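Local coordinates for chromosomal replication initiator protein DnaA (Aquifex aeolicus, PDB 1L8Q) that binds and hydrolyses ATP through its AAA+ domain and binds the replication origin to initiate bacterial chromosomal replication, at residues F13-A22 with V162-K173; I263-C272 with L315-C324. All blocks are in the same frame, centred on the assembly; numbering follows the deposited sequence.

Interaction 1 of 2, residues F13-A22 with V162-K173; sequences FIVGEGNRLA and VEIELDNKTRFK. With ADP (adenosine-5'-diphosphate), chain C.
The F13 ring carries adenine N6 of ADP over the centre of one face, while at its edge, near the ring plane, CZ meets I164 CD1 at 4.3 Å. CG lies anti to the backbone N (chi1 -170°), which turns the ring face to the N6 amino group, and H52 meets F13 edge-to-face. I14 works on the adenine edge with its backbone: I14 N donates to ADP N1 at 3.0 Å, nearly straight (N-H...N angle 162°), and I14 O accepts from ADP N6 at 2.7 Å. Its side chain turns to helix 168-181, where CG2 touches K173 CD at 3.9 Å. L166 CD1 lies 3.7 Å from ADP N7.

Farther along, the backbones join directly: E165 N donates to G18 O at 2.8 Å. One water bridges E17 N and D167 OD2. A22 CB then packs on V162 CG2 at 3.6 Å, setting the start of helix 20-31 against edge strand 160-163.

This is the adenine end of the nucleotide site of the AAA+ region, and I14 and N19 are ADP-binding residues by experiment. An acceptor at N1 and a donor at N6 match adenine, so this main-chain pairing probably favours it over guanine.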
loop_
_atom_site.group_PDB
_atom_site.type_symbol
_atom_site.label_atom_id
_atom_site.label_comp_id
_atom_site.label_asym_id
_atom_site.label_seq_id
_atom_site.Cartn_x
_atom_site.Cartn_y
_atom_site.Cartn_z
ATOM N N PHE A 13 -6.860 9.334 -14.970
ATOM C CA PHE A 13 -5.924 8.257 -14.702
ATOM C C PHE A 13 -4.770 8.456 -15.661
ATOM O O PHE A 13 -4.955 8.405 -16.882
ATOM C CB PHE A 13 -6.572 6.891 -14.938
ATOM C CG PHE A 13 -5.742 5.718 -14.452
ATOM C CD1 PHE A 13 -5.823 5.289 -13.131
ATOM C CD2 PHE A 13 -4.911 5.029 -15.324
ATOM C CE1 PHE A 13 -5.072 4.203 -12.693
ATOM C CE2 PHE A 13 -4.168 3.943 -14.891
ATOM C CZ PHE A 13 -4.249 3.531 -13.577
ATOM N N ILE A 14 -3.591 8.742 -15.124
ATOM C CA ILE A 14 -2.412 8.883 -15.963
ATOM C C ILE A 14 -1.861 7.504 -16.318
ATOM O O ILE A 14 -1.789 6.622 -15.477
ATOM C CB ILE A 14 -1.341 9.742 -15.265
ATOM C CG1 ILE A 14 -1.955 11.059 -14.792
ATOM C CG2 ILE A 14 -0.168 10.012 -16.207
ATOM C CD1 ILE A 14 -0.970 11.998 -14.146
ATOM N N VAL A 15 -1.469 7.340 -17.569
ATOM C CA VAL A 15 -1.052 6.052 -18.077
ATOM C C VAL A 15 0.439 6.008 -18.366
ATOM O O VAL A 15 0.989 6.916 -18.977
ATOM C CB VAL A 15 -1.870 5.673 -19.343
ATOM C CG1 VAL A 15 -1.406 4.341 -19.919
ATOM C CG2 VAL A 15 -3.380 5.630 -19.014
ATOM N N GLY A 16 1.082 4.955 -17.869
ATOM C CA GLY A 16 2.496 4.701 -18.060
ATOM C C GLY A 16 2.661 3.208 -18.296
ATOM O O GLY A 16 1.689 2.436 -18.202
ATOM N N GLU A 17 3.861 2.756 -18.592
ATOM C CA GLU A 17 3.945 1.350 -18.942
ATOM C C GLU A 17 3.698 0.411 -17.762
ATOM O O GLU A 17 3.592 -0.793 -17.927
ATOM C CB GLU A 17 5.194 1.022 -19.780
ATOM C CG GLU A 17 4.876 1.019 -21.298
ATOM C CD GLU A 17 4.527 -0.384 -21.848
ATOM O OE1 GLU A 17 3.900 -1.218 -21.102
ATOM O OE2 GLU A 17 4.897 -0.673 -23.020
ATOM N N GLY A 18 3.519 0.985 -16.587
ATOM C CA GLY A 18 3.289 0.190 -15.414
ATOM C C GLY A 18 1.823 -0.088 -15.143
ATOM O O GLY A 18 1.516 -0.963 -14.339
ATOM N N ASN A 19 0.920 0.649 -15.794
ATOM C CA ASN A 19 -0.508 0.473 -15.552
ATOM C C ASN A 19 -1.320 0.401 -16.833
ATOM O O ASN A 19 -2.554 0.404 -16.811
ATOM C CB ASN A 19 -1.054 1.576 -14.632
ATOM C CG ASN A 19 -0.686 2.996 -15.114
ATOM O OD1 ASN A 19 -0.665 3.945 -14.323
ATOM N ND2 ASN A 19 -0.398 3.138 -16.400
ATOM N N ARG A 20 -0.613 0.327 -17.945
ATOM C CA ARG A 20 -1.226 0.279 -19.263
ATOM C C ARG A 20 -2.159 -0.921 -19.469
ATOM O O ARG A 20 -3.330 -0.738 -19.845
ATOM C CB ARG A 20 -0.134 0.281 -20.325
ATOM C CG ARG A 20 -0.543 0.862 -21.652
ATOM C CD ARG A 20 0.535 0.755 -22.702
ATOM N NE ARG A 20 -0.004 0.224 -23.950
ATOM C CZ ARG A 20 0.693 -0.481 -24.838
ATOM N NH1 ARG A 20 1.983 -0.744 -24.634
ATOM N NH2 ARG A 20 0.099 -0.913 -25.938
ATOM N N LEU A 21 -1.646 -2.139 -19.237
ATOM C CA LEU A 21 -2.461 -3.356 -19.373
ATOM C C LEU A 21 -3.793 -3.177 -18.657
ATOM O O LEU A 21 -4.850 -3.196 -19.273
ATOM C CB LEU A 21 -1.741 -4.549 -18.753
ATOM C CG LEU A 21 -1.655 -5.876 -19.492
ATOM C CD1 LEU A 21 -1.520 -6.987 -18.490
ATOM C CD2 LEU A 21 -2.832 -6.090 -20.369
ATOM N N ALA A 22 -3.729 -3.011 -17.343
ATOM C CA ALA A 22 -4.921 -2.856 -16.546
ATOM C C ALA A 22 -5.819 -1.812 -17.186
ATOM O O ALA A 22 -6.998 -2.056 -17.437
ATOM C CB ALA A 22 -4.556 -2.442 -15.145
ATOM N N VAL A 162 -4.407 -8.988 -14.219
ATOM C CA VAL A 162 -3.418 -8.001 -14.619
ATOM C C VAL A 162 -2.786 -7.272 -13.434
ATOM O O VAL A 162 -3.465 -6.651 -12.624
ATOM C CB VAL A 162 -3.994 -6.976 -15.608
ATOM C CG1 VAL A 162 -4.835 -7.674 -16.650
ATOM C CG2 VAL A 162 -4.833 -6.002 -14.898
ATOM N N GLU A 163 -1.478 -7.357 -13.342
ATOM C CA GLU A 163 -0.729 -6.687 -12.303
ATOM C C GLU A 163 -0.669 -5.198 -12.608
ATOM O O GLU A 163 -0.567 -4.811 -13.738
ATOM C CB GLU A 163 0.683 -7.266 -12.269
ATOM C CG GLU A 163 1.569 -6.759 -11.163
ATOM C CD GLU A 163 2.834 -7.590 -11.032
ATOM O OE1 GLU A 163 3.154 -8.330 -12.005
ATOM O OE2 GLU A 163 3.503 -7.524 -9.963
ATOM N N ILE A 164 -0.722 -4.358 -11.593
ATOM C CA ILE A 164 -0.651 -2.926 -11.825
ATOM C C ILE A 164 0.468 -2.306 -11.008
ATOM O O ILE A 164 0.697 -2.675 -9.857
ATOM C CB ILE A 164 -2.012 -2.279 -11.515
ATOM C CG1 ILE A 164 -2.028 -0.816 -11.899
ATOM C CG2 ILE A 164 -2.400 -2.467 -10.061
ATOM C CD1 ILE A 164 -3.298 -0.163 -11.543
ATOM N N GLU A 165 1.205 -1.397 -11.622
ATOM C CA GLU A 165 2.330 -0.743 -10.943
ATOM C C GLU A 165 2.322 0.753 -11.184
ATOM O O GLU A 165 1.840 1.234 -12.209
ATOM C CB GLU A 165 3.693 -1.316 -11.414
ATOM C CG GLU A 165 4.153 -2.573 -10.683
ATOM C CD GLU A 165 5.161 -3.429 -11.486
ATOM O OE1 GLU A 165 5.694 -4.417 -10.914
ATOM O OE2 GLU A 165 5.426 -3.135 -12.683
ATOM N N LEU A 166 2.858 1.487 -10.225
ATOM C CA LEU A 166 3.023 2.910 -10.373
ATOM C C LEU A 166 4.490 3.185 -10.664
ATOM O O LEU A 166 5.291 3.318 -9.752
ATOM C CB LEU A 166 2.603 3.623 -9.113
ATOM C CG LEU A 166 2.324 5.108 -9.336
ATOM C CD1 LEU A 166 0.974 5.252 -9.996
ATOM C CD2 LEU A 166 2.352 5.861 -8.028
ATOM N N ASP A 167 4.831 3.258 -11.940
ATOM C CA ASP A 167 6.205 3.425 -12.351
ATOM C C ASP A 167 6.721 4.867 -12.219
ATOM O O ASP A 167 5.949 5.805 -12.042
ATOM C CB ASP A 167 6.397 2.906 -13.782
ATOM C CG ASP A 167 5.856 3.869 -14.858
ATOM O OD1 ASP A 167 5.305 4.934 -14.524
ATOM O OD2 ASP A 167 5.955 3.637 -16.079
ATOM N N ASN A 168 8.035 5.028 -12.328
ATOM C CA ASN A 168 8.676 6.339 -12.171
ATOM C C ASN A 168 8.163 7.412 -13.132
ATOM O O ASN A 168 7.909 8.535 -12.735
ATOM C CB ASN A 168 10.207 6.220 -12.294
ATOM C CG ASN A 168 10.840 5.464 -11.123
ATOM O OD1 ASN A 168 10.418 5.589 -9.984
ATOM N ND2 ASN A 168 11.858 4.677 -11.418
ATOM N N LYS A 169 8.017 7.073 -14.398
ATOM C CA LYS A 169 7.528 8.055 -15.350
ATOM C C LYS A 169 6.151 8.546 -14.923
ATOM O O LYS A 169 5.820 9.716 -15.104
ATOM C CB LYS A 169 7.485 7.491 -16.769
ATOM C CG LYS A 169 7.168 8.548 -17.824
ATOM C CD LYS A 169 7.249 8.003 -19.266
ATOM C CE LYS A 169 7.497 9.153 -20.290
ATOM N NZ LYS A 169 6.263 9.913 -20.712
ATOM N N THR A 170 5.372 7.655 -14.316
ATOM C CA THR A 170 4.024 7.987 -13.882
ATOM C C THR A 170 3.995 8.874 -12.618
ATOM O O THR A 170 3.336 9.911 -12.608
ATOM C CB THR A 170 3.193 6.701 -13.730
ATOM O OG1 THR A 170 2.979 6.132 -15.028
ATOM C CG2 THR A 170 1.794 7.004 -13.258
ATOM N N ARG A 171 4.712 8.478 -11.570
ATOM C CA ARG A 171 4.793 9.305 -10.367
ATOM C C ARG A 171 5.178 10.722 -10.766
ATOM O O ARG A 171 4.573 11.696 -10.341
ATOM C CB ARG A 171 5.864 8.777 -9.412
ATOM C CG ARG A 171 5.368 7.804 -8.388
ATOM C CD ARG A 171 6.335 7.547 -7.240
ATOM N NE ARG A 171 7.577 6.949 -7.714
ATOM C CZ ARG A 171 8.773 7.434 -7.432
ATOM N NH1 ARG A 171 8.878 8.517 -6.666
ATOM N NH2 ARG A 171 9.859 6.845 -7.908
ATOM N N PHE A 172 6.212 10.813 -11.586
ATOM C CA PHE A 172 6.690 12.070 -12.086
ATOM C C PHE A 172 5.532 12.936 -12.578
ATOM O O PHE A 172 5.354 14.066 -12.114
ATOM C CB PHE A 172 7.702 11.823 -13.208
ATOM C CG PHE A 172 8.223 13.065 -13.848
ATOM C CD1 PHE A 172 9.014 13.945 -13.139
ATOM C CD2 PHE A 172 7.946 13.339 -15.179
ATOM C CE1 PHE A 172 9.519 15.113 -13.744
ATOM C CE2 PHE A 172 8.437 14.497 -15.800
ATOM C CZ PHE A 172 9.229 15.387 -15.076
ATOM N N LYS A 173 4.747 12.419 -13.514
ATOM C CA LYS A 173 3.619 13.185 -14.018
ATOM C C LYS A 173 2.657 13.518 -12.870
ATOM O O LYS A 173 2.184 14.659 -12.755
ATOM C CB LYS A 173 2.910 12.444 -15.149
ATOM C CG LYS A 173 3.811 12.177 -16.343
ATOM C CD LYS A 173 3.033 11.735 -17.552
ATOM C CE LYS A 173 3.956 11.277 -18.656
ATOM N NZ LYS A 173 3.191 10.602 -19.750
HETATM P PB ADP C . -4.660 1.614 -4.402
HETATM O O1B ADP C . -6.186 1.449 -4.465
HETATM O O2B ADP C . -3.900 0.711 -5.330
HETATM O O3B ADP C . -4.122 1.669 -3.007
HETATM P PA ADP C . -5.564 4.074 -5.207
HETATM O O1A ADP C . -6.425 3.697 -6.399
HETATM O O2A ADP C . -6.347 4.135 -3.906
HETATM O O3A ADP C . -4.367 3.042 -5.012
HETATM O "O5'" ADP C . -4.807 5.442 -5.503
HETATM C "C5'" ADP C . -4.005 6.054 -4.509
HETATM C "C4'" ADP C . -3.950 7.517 -4.871
HETATM O "O4'" ADP C . -3.048 7.723 -5.977
HETATM C "C3'" ADP C . -5.312 7.966 -5.351
HETATM O "O3'" ADP C . -5.419 9.327 -4.959
HETATM C "C2'" ADP C . -5.198 7.857 -6.855
HETATM O "O2'" ADP C . -6.075 8.679 -7.607
HETATM C "C1'" ADP C . -3.761 8.221 -7.112
HETATM N N9 ADP C . -3.350 7.514 -8.332
HETATM C C8 ADP C . -3.023 6.204 -8.431
HETATM N N7 ADP C . -2.697 5.897 -9.723
HETATM C C5 ADP C . -2.836 7.009 -10.452
HETATM C C6 ADP C . -2.660 7.378 -11.864
HETATM N N6 ADP C . -2.265 6.478 -12.778
HETATM N N1 ADP C . -2.905 8.645 -12.218
HETATM C C2 ADP C . -3.295 9.574 -11.323
HETATM N N3 ADP C . -3.470 9.298 -10.017
HETATM C C4 ADP C . -3.265 8.067 -9.540
HETATM O O HOH W 1 5.840 4.847 -18.437
#

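Interaction 2 of 2, residues I263-C272 with L315-C324; sequences IAMYLCRKVC and LEKQAFDKIC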
loop_
_atom_site.group_PDB
_atom_site.type_symbol
_atom_site.label_atom_id
_atom_site.label_comp_id
_atom_site.label_asym_id
_atom_site.label_seq_id
_atom_site.Cartn_x
_atom_site.Cartn_y
_atom_site.Cartn_z
ATOM N N ILE A 263 20.756 -3.470 17.436
ATOM C CA ILE A 263 20.271 -2.510 18.421
ATOM C C ILE A 263 20.207 -1.092 17.848
ATOM O O ILE A 263 19.228 -0.379 18.051
ATOM C CB ILE A 263 21.126 -2.534 19.700
ATOM C CG1 ILE A 263 22.501 -1.937 19.434
ATOM C CG2 ILE A 263 21.238 -3.954 20.261
ATOM C CD1 ILE A 263 23.092 -1.261 20.637
ATOM N N ALA A 264 21.251 -0.690 17.131
ATOM C CA ALA A 264 21.275 0.633 16.531
ATOM C C ALA A 264 20.020 0.845 15.697
ATOM O O ALA A 264 19.203 1.710 16.006
ATOM C CB ALA A 264 22.515 0.811 15.682
HETATM N N MSE A 265 19.863 0.057 14.643
HETATM C CA MSE A 265 18.669 0.154 13.824
HETATM C C MSE A 265 17.444 0.230 14.734
HETATM O O MSE A 265 16.551 1.055 14.523
HETATM C CB MSE A 265 18.559 -1.042 12.877
HETATM C CG MSE A 265 19.589 -1.043 11.770
HETATM SE SE MSE A 265 19.605 -2.693 10.745
HETATM C CE MSE A 265 20.983 -2.233 9.477
ATOM N N TYR A 266 17.424 -0.619 15.760
ATOM C CA TYR A 266 16.324 -0.633 16.719
ATOM C C TYR A 266 16.180 0.721 17.397
ATOM O O TYR A 266 15.073 1.246 17.535
ATOM C CB TYR A 266 16.530 -1.731 17.769
ATOM C CG TYR A 266 15.397 -1.834 18.759
ATOM C CD1 TYR A 266 14.281 -2.622 18.488
ATOM C CD2 TYR A 266 15.438 -1.142 19.964
ATOM C CE1 TYR A 266 13.238 -2.719 19.394
ATOM C CE2 TYR A 266 14.405 -1.226 20.868
ATOM C CZ TYR A 266 13.308 -2.018 20.585
ATOM O OH TYR A 266 12.275 -2.101 21.490
ATOM N N LEU A 267 17.300 1.291 17.809
ATOM C CA LEU A 267 17.275 2.582 18.473
ATOM C C LEU A 267 16.831 3.702 17.521
ATOM O O LEU A 267 16.109 4.624 17.921
ATOM C CB LEU A 267 18.633 2.895 19.095
ATOM C CG LEU A 267 19.049 1.960 20.233
ATOM C CD1 LEU A 267 20.065 2.630 21.130
ATOM C CD2 LEU A 267 17.841 1.548 21.035
ATOM N N CYS A 268 17.264 3.617 16.265
ATOM C CA CYS A 268 16.869 4.596 15.262
ATOM C C CYS A 268 15.386 4.475 15.054
ATOM O O CYS A 268 14.676 5.478 14.961
ATOM C CB CYS A 268 17.590 4.347 13.940
ATOM S SG CYS A 268 19.240 5.077 13.823
ATOM N N ARG A 269 14.909 3.241 14.997
ATOM C CA ARG A 269 13.491 2.999 14.804
ATOM C C ARG A 269 12.694 3.417 16.027
ATOM O O ARG A 269 11.758 4.189 15.925
ATOM C CB ARG A 269 13.224 1.520 14.476
ATOM C CG ARG A 269 11.764 1.189 14.195
ATOM C CD ARG A 269 11.132 1.992 13.065
ATOM N NE ARG A 269 10.034 1.259 12.448
ATOM C CZ ARG A 269 9.126 1.793 11.645
ATOM N NH1 ARG A 269 9.169 3.089 11.349
ATOM N NH2 ARG A 269 8.167 1.030 11.135
ATOM N N LYS A 270 13.096 2.939 17.195
ATOM C CA LYS A 270 12.283 3.148 18.386
ATOM C C LYS A 270 12.488 4.492 19.089
ATOM O O LYS A 270 11.540 5.057 19.651
ATOM C CB LYS A 270 12.455 1.979 19.361
ATOM C CG LYS A 270 11.988 0.635 18.793
ATOM C CD LYS A 270 10.495 0.664 18.444
ATOM C CE LYS A 270 9.918 -0.743 18.339
ATOM N NZ LYS A 270 8.437 -0.741 18.504
ATOM N N VAL A 271 13.712 5.004 19.054
ATOM C CA VAL A 271 14.013 6.243 19.754
ATOM C C VAL A 271 13.786 7.515 18.923
ATOM O O VAL A 271 13.289 8.503 19.432
ATOM C CB VAL A 271 15.433 6.233 20.337
ATOM C CG1 VAL A 271 15.794 7.597 20.877
ATOM C CG2 VAL A 271 15.546 5.178 21.431
ATOM N N CYS A 272 14.131 7.478 17.641
ATOM C CA CYS A 272 13.950 8.647 16.789
ATOM C C CYS A 272 12.787 8.545 15.813
ATOM O O CYS A 272 12.566 9.465 15.030
ATOM C CB CYS A 272 15.227 8.970 16.026
ATOM S SG CYS A 272 16.574 9.549 17.070
ATOM N N LEU A 315 19.527 1.618 27.043
ATOM C CA LEU A 315 20.132 2.259 25.890
ATOM C C LEU A 315 19.166 3.280 25.280
ATOM O O LEU A 315 19.570 4.373 24.866
ATOM C CB LEU A 315 20.531 1.211 24.847
ATOM C CG LEU A 315 21.606 0.208 25.266
ATOM C CD1 LEU A 315 21.895 -0.768 24.139
ATOM C CD2 LEU A 315 22.865 0.939 25.676
ATOM N N GLU A 316 17.888 2.910 25.240
ATOM C CA GLU A 316 16.843 3.771 24.711
ATOM C C GLU A 316 16.791 5.072 25.483
ATOM O O GLU A 316 16.751 6.149 24.899
ATOM C CB GLU A 316 15.485 3.073 24.794
ATOM C CG GLU A 316 15.313 1.917 23.827
ATOM C CD GLU A 316 14.014 1.174 24.053
ATOM O OE1 GLU A 316 13.386 1.387 25.109
ATOM O OE2 GLU A 316 13.618 0.382 23.173
ATOM N N LYS A 317 16.805 4.966 26.805
ATOM C CA LYS A 317 16.701 6.138 27.666
ATOM C C LYS A 317 17.920 7.051 27.547
ATOM O O LYS A 317 17.795 8.269 27.455
ATOM C CB LYS A 317 16.460 5.713 29.119
ATOM C CG LYS A 317 15.093 5.047 29.338
ATOM C CD LYS A 317 15.046 4.233 30.629
ATOM C CE LYS A 317 13.671 3.579 30.826
ATOM N NZ LYS A 317 13.170 2.925 29.569
ATOM N N GLN A 318 19.101 6.459 27.533
ATOM C CA GLN A 318 20.308 7.247 27.375
ATOM C C GLN A 318 20.311 7.962 26.021
ATOM O O GLN A 318 20.475 9.183 25.956
ATOM C CB GLN A 318 21.546 6.371 27.545
ATOM C CG GLN A 318 21.712 5.834 28.956
ATOM C CD GLN A 318 21.802 6.941 30.011
ATOM O OE1 GLN A 318 22.658 7.826 29.923
ATOM N NE2 GLN A 318 20.934 6.875 31.016
ATOM N N ALA A 319 20.109 7.201 24.947
ATOM C CA ALA A 319 20.006 7.780 23.613
ATOM C C ALA A 319 19.054 8.979 23.604
ATOM O O ALA A 319 19.370 10.022 23.039
ATOM C CB ALA A 319 19.545 6.740 22.616
ATOM N N PHE A 320 17.895 8.838 24.238
ATOM C CA PHE A 320 16.936 9.937 24.283
ATOM C C PHE A 320 17.520 11.200 24.927
ATOM O O PHE A 320 17.517 12.278 24.330
ATOM C CB PHE A 320 15.671 9.517 25.017
ATOM C CG PHE A 320 14.693 10.627 25.216
ATOM C CD1 PHE A 320 13.788 10.945 24.232
ATOM C CD2 PHE A 320 14.673 11.345 26.391
ATOM C CE1 PHE A 320 12.873 11.947 24.421
ATOM C CE2 PHE A 320 13.771 12.352 26.580
ATOM C CZ PHE A 320 12.866 12.654 25.594
ATOM N N ASP A 321 18.016 11.056 26.145
ATOM C CA ASP A 321 18.588 12.174 26.884
ATOM C C ASP A 321 19.780 12.814 26.171
ATOM O O ASP A 321 20.029 14.013 26.317
ATOM C CB ASP A 321 19.037 11.714 28.276
ATOM C CG ASP A 321 17.874 11.419 29.208
ATOM O OD1 ASP A 321 16.714 11.726 28.854
ATOM O OD2 ASP A 321 18.032 10.884 30.324
ATOM N N LYS A 322 20.522 12.014 25.411
ATOM C CA LYS A 322 21.733 12.509 24.763
ATOM C C LYS A 322 21.509 13.023 23.350
ATOM O O LYS A 322 22.238 13.891 22.884
ATOM C CB LYS A 322 22.815 11.426 24.739
ATOM C CG LYS A 322 23.082 10.765 26.093
ATOM C CD LYS A 322 24.132 11.518 26.887
ATOM C CE LYS A 322 24.510 10.760 28.156
ATOM N NZ LYS A 322 23.427 10.811 29.170
ATOM N N ILE A 323 20.503 12.494 22.668
ATOM C CA ILE A 323 20.305 12.834 21.271
ATOM C C ILE A 323 18.984 13.520 20.935
ATOM O O ILE A 323 18.864 14.126 19.887
ATOM C CB ILE A 323 20.506 11.582 20.407
ATOM C CG1 ILE A 323 21.960 11.101 20.536
ATOM C CG2 ILE A 323 20.147 11.864 18.948
ATOM C CD1 ILE A 323 22.157 9.608 20.275
ATOM N N CYS A 324 18.003 13.455 21.827
ATOM C CA CYS A 324 16.689 14.037 21.518
ATOM C C CYS A 324 16.332 15.292 22.306
ATOM O O CYS A 324 15.360 15.985 21.966
ATOM C CB CYS A 324 15.605 12.991 21.683
ATOM S SG CYS A 324 16.029 11.475 20.826
#
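E316 sends CG beside its own backbone N, anti to the carbonyl carbon (chi1 -71°), and runs extended from there, which carries its carboxylate across to helix 258-272. Y266 answers with CG anti to the backbone N (chi1 -178°), presenting its ring edge to the acid. The ring and the carboxylate are nearly coplanar, and Y266 OH gives E316 OE2 a weak hydrogen bond of 3.3 Å. K270 CG covers one face of that ring, offset toward the rim.

The E316 side chain is a knob in a hole formed by Y266, L267, K270 and V271. Its aliphatic part lies in the hole, with CG on L267 CD2 at 3.8 Å. V271 CG2 touches the helix backbone itself, 3.8 Å from E316 CA. On one flank L267 CD1 reaches L315 CB at 4.0 Å, and I263 CD1 meets L315 CD1 at 3.7 Å, the two side chains crossing at about a right angle. On the other, V271 CG1 lies 4.2 Å from A319 CB and 3.9 Å from C324 SG. The helix axes cross at -64°, 9.9 Å apart at their closest.

Within domain IV, which probably binds double-stranded DNA, this joins the C-terminal helix 308-323 to helix 258-272 of the helix-turn-helix family region. I263 also packs on helix 216-241, and Y266 on I295 and V298 of helix 290-300.

An alanine at Y266 would remove the ring edge and the hydroxyl, and is likely to leave E316 OE2 without this partner and one wall of its hole missing. Apolar contact carries most of the interface, then, with one weak hydrogen bond that is likely to orient the carboxylate.

How the interactions relate
Neither contact is wholly buried, and they lie on opposite sides of the chain's centre, centres about 39 Å apart and nearest atoms about 19 Å apart. They share no helix or strand: interaction 1 belongs to the AAA+ region, interaction 2 to domain IV. The first is made of loops together with helix and strand ends around a nucleotide, so backbone groups, a water and the ligand do much of the joining; A22, V162, I164 and T170 are buried, E17, L21 and E165 exposed. The second is a helix-helix crossing, where main-chain groups are mostly spent within the helices and side chains do the work. Its buried end lies at I263, L267 and L315, whereas C324 is exposed.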